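PDB 5GV3: lysosome-associated membrane glycoprotein 2 from Mus musculus, which serves lysosome biogenesis and autophagy as a lysosomal membrane glycoprotein and inhibits the proton channel TMEM175, helping to acidify the lysosome lumen. Local coordinates for residues Y81-I86 and E113-P118. Numbering follows the deposited sequence.
Sequences YSIHDI and ENFKVP. With NAG (2-acetamido-2-deoxy-beta-D-glucopyranose), chain O.
An antiparallel edge pairing joins I83 and F115, where strand 81-91 meets an outermost strand, 106-117, of the chain's four-stranded antiparallel sheet. I83 and F115 form a hydrogen-bonded pair: I83 N reaches F115 O at 2.8 Å, nearly straight at 171°, and F115 N returns to I83 O at 2.8 Å. V117 N also bonds to Y81 O, at 3.1 Å.

One face carries Y81, I83, F115 and V117. V117 CB sits over the Y81 ring in a CH-pi contact, 4.2 Å from its centroid, while CG1 lies against the CZ and OH end. With chi1 at 75°, Y81 CG stands between its own N and carbonyl carbon, and the ring runs alongside V117; its hydroxyl is bonded to A147 N, and F148 meets the ring edge-to-face. I83 CD1 fits between V117 CG2, at 4.0 Å, and the edge of the F115 ring.

This is the first lumenal, membrane-distal domain, an all-beta unit, and I83 also packs on L145 of strand 136-146 in its other sheet. S82 and K116 share the reverse face, where the K116 chain, bent at chi2, brings CD to 3.4 Å from Y81 O. Next to them, N114 ND2 lies over the rim of one H84 ring face, the amide and ring planes 19° apart, and 3.7 Å from H84 ND1, a buried nitrogen without a partner in the model.

Beyond the I83/F115 pair a water bridges the strands, accepting from I86 N and donating to E113 O. Nearby, D85 OD2 takes a bond from glycosylated N73 ND2 and a weak one from N2 of the N-acetylglucosamine that N73 carries.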
loop_
_atom_site.group_PDB
_atom_site.type_symbol
_atom_site.label_atom_id
_atom_site.label_comp_id
_atom_site.label_asym_id
_atom_site.label_seq_id
_atom_site.Cartn_x
_atom_site.Cartn_y
_atom_site.Cartn_z
ATOM N N TYR A 81 16.856 -2.501 -3.552
ATOM C CA TYR A 81 15.942 -2.585 -2.417
ATOM C C TYR A 81 14.654 -3.211 -2.906
ATOM O O TYR A 81 14.246 -3.016 -4.051
ATOM C CB TYR A 81 15.706 -1.236 -1.705
ATOM C CG TYR A 81 14.817 -0.185 -2.354
ATOM C CD1 TYR A 81 13.438 -0.197 -2.165
ATOM C CD2 TYR A 81 15.365 0.872 -3.059
ATOM C CE1 TYR A 81 12.627 0.780 -2.718
ATOM C CE2 TYR A 81 14.564 1.854 -3.614
ATOM C CZ TYR A 81 13.197 1.803 -3.443
ATOM O OH TYR A 81 12.405 2.782 -3.993
ATOM N N SER A 82 14.049 -4.016 -2.041
ATOM C CA SER A 82 12.850 -4.746 -2.415
ATOM C C SER A 82 11.612 -4.131 -1.809
ATOM O O SER A 82 11.633 -3.655 -0.673
ATOM C CB SER A 82 12.960 -6.218 -2.003
ATOM O OG SER A 82 13.253 -6.339 -0.621
ATOM N N ILE A 83 10.538 -4.149 -2.591
ATOM C CA ILE A 83 9.213 -3.789 -2.126
ATOM C C ILE A 83 8.508 -5.106 -1.880
ATOM O O ILE A 83 8.305 -5.891 -2.802
ATOM C CB ILE A 83 8.448 -2.941 -3.148
ATOM C CG1 ILE A 83 9.214 -1.658 -3.459
ATOM C CG2 ILE A 83 7.072 -2.603 -2.629
ATOM C CD1 ILE A 83 8.635 -0.898 -4.600
ATOM N N HIS A 84 8.163 -5.357 -0.626
ATOM C CA HIS A 84 7.847 -6.706 -0.193
ATOM C C HIS A 84 6.783 -6.694 0.921
ATOM O O HIS A 84 6.530 -5.656 1.531
ATOM C CB HIS A 84 9.164 -7.380 0.236
ATOM C CG HIS A 84 8.999 -8.720 0.878
ATOM N ND1 HIS A 84 8.221 -9.715 0.340
ATOM C CD2 HIS A 84 9.553 -9.233 2.000
ATOM C CE1 HIS A 84 8.280 -10.785 1.121
ATOM N NE2 HIS A 84 9.060 -10.506 2.140
ATOM N N ASP A 85 6.166 -7.844 1.179
ATOM C CA ASP A 85 5.233 -8.008 2.296
ATOM C C ASP A 85 4.099 -6.986 2.295
ATOM O O ASP A 85 3.798 -6.384 3.322
ATOM C CB ASP A 85 5.964 -7.911 3.638
ATOM C CG ASP A 85 7.028 -8.970 3.803
ATOM O OD1 ASP A 85 6.793 -10.133 3.431
ATOM O OD2 ASP A 85 8.111 -8.634 4.306
ATOM N N ILE A 86 3.473 -6.788 1.148
ATOM C CA ILE A 86 2.307 -5.935 1.101
ATOM C C ILE A 86 1.160 -6.689 1.760
ATOM O O ILE A 86 0.833 -7.807 1.367
ATOM C CB ILE A 86 1.927 -5.542 -0.332
ATOM C CG1 ILE A 86 3.086 -4.808 -1.005
ATOM C CG2 ILE A 86 0.671 -4.677 -0.333
ATOM C CD1 ILE A 86 2.858 -4.526 -2.473
ATOM N N GLU A 113 3.908 -10.495 -4.142
ATOM C CA GLU A 113 4.789 -9.645 -4.934
ATOM C C GLU A 113 6.046 -9.299 -4.150
ATOM O O GLU A 113 5.999 -9.026 -2.951
ATOM C CB GLU A 113 4.070 -8.365 -5.380
ATOM C CG GLU A 113 4.891 -7.463 -6.306
ATOM C CD GLU A 113 5.287 -8.157 -7.602
ATOM O OE1 GLU A 113 4.457 -8.904 -8.162
ATOM O OE2 GLU A 113 6.435 -7.965 -8.056
ATOM N N ASN A 114 7.173 -9.359 -4.841
ATOM C CA ASN A 114 8.448 -8.899 -4.321
ATOM C C ASN A 114 9.119 -8.143 -5.445
ATOM O O ASN A 114 9.713 -8.732 -6.342
ATOM C CB ASN A 114 9.310 -10.068 -3.838
ATOM C CG ASN A 114 10.561 -9.613 -3.101
ATOM O OD1 ASN A 114 11.179 -8.613 -3.457
ATOM N ND2 ASN A 114 10.935 -10.351 -2.063
ATOM N N PHE A 115 9.019 -6.824 -5.393
ATOM C CA PHE A 115 9.432 -6.025 -6.525
ATOM C C PHE A 115 10.759 -5.354 -6.279
ATOM O O PHE A 115 11.109 -4.993 -5.159
ATOM C CB PHE A 115 8.376 -4.977 -6.866
ATOM C CG PHE A 115 8.611 -4.295 -8.183
ATOM C CD1 PHE A 115 8.549 -5.011 -9.370
ATOM C CD2 PHE A 115 8.893 -2.941 -8.236
ATOM C CE1 PHE A 115 8.762 -4.387 -10.586
ATOM C CE2 PHE A 115 9.107 -2.312 -9.449
ATOM C CZ PHE A 115 9.041 -3.035 -10.627
ATOM N N LYS A 116 11.494 -5.189 -7.361
ATOM C CA LYS A 116 12.834 -4.677 -7.280
ATOM C C LYS A 116 13.040 -3.291 -7.859
ATOM O O LYS A 116 12.615 -3.002 -8.970
ATOM C CB LYS A 116 13.760 -5.675 -7.939
ATOM C CG LYS A 116 14.971 -5.762 -7.148
ATOM C CD LYS A 116 14.560 -5.942 -5.717
ATOM C CE LYS A 116 15.728 -6.348 -4.937
ATOM N NZ LYS A 116 15.565 -6.127 -3.499
ATOM N N VAL A 117 13.687 -2.431 -7.076
ATOM C CA VAL A 117 13.945 -1.062 -7.489
ATOM C C VAL A 117 15.370 -0.680 -7.114
ATOM O O VAL A 117 15.817 -0.932 -5.990
ATOM C CB VAL A 117 12.951 -0.071 -6.835
ATOM C CG1 VAL A 117 13.296 1.359 -7.206
ATOM C CG2 VAL A 117 11.526 -0.387 -7.258
ATOM N N PRO A 118 16.103 -0.092 -8.068
ATOM C CA PRO A 118 17.456 0.391 -7.806
ATOM C C PRO A 118 17.484 1.467 -6.748
ATOM O O PRO A 118 16.473 2.114 -6.480
ATOM C CB PRO A 118 17.899 0.967 -9.154
ATOM C CG PRO A 118 17.053 0.301 -10.149
ATOM C CD PRO A 118 15.735 0.046 -9.485
HETATM C C1 NAG O . 8.427 -6.977 6.834
HETATM C C2 NAG O . 9.805 -7.266 7.436
HETATM C C3 NAG O . 9.648 -8.002 8.769
HETATM C C4 NAG O . 8.672 -7.257 9.676
HETATM C C5 NAG O . 7.375 -6.972 8.922
HETATM C C6 NAG O . 6.371 -6.159 9.704
HETATM C C7 NAG O . 11.933 -8.209 6.616
HETATM C C8 NAG O . 12.583 -9.052 5.558
HETATM N N2 NAG O . 10.611 -8.050 6.503
HETATM O O3 NAG O . 10.913 -8.137 9.406
HETATM O O4 NAG O . 8.383 -8.034 10.833
HETATM O O5 NAG O . 7.672 -6.223 7.741
HETATM O O6 NAG O . 5.314 -5.724 8.858
HETATM O O7 NAG O . 12.576 -7.707 7.532
HETATM O O HOH W 1 4.049 -8.212 -1.143
#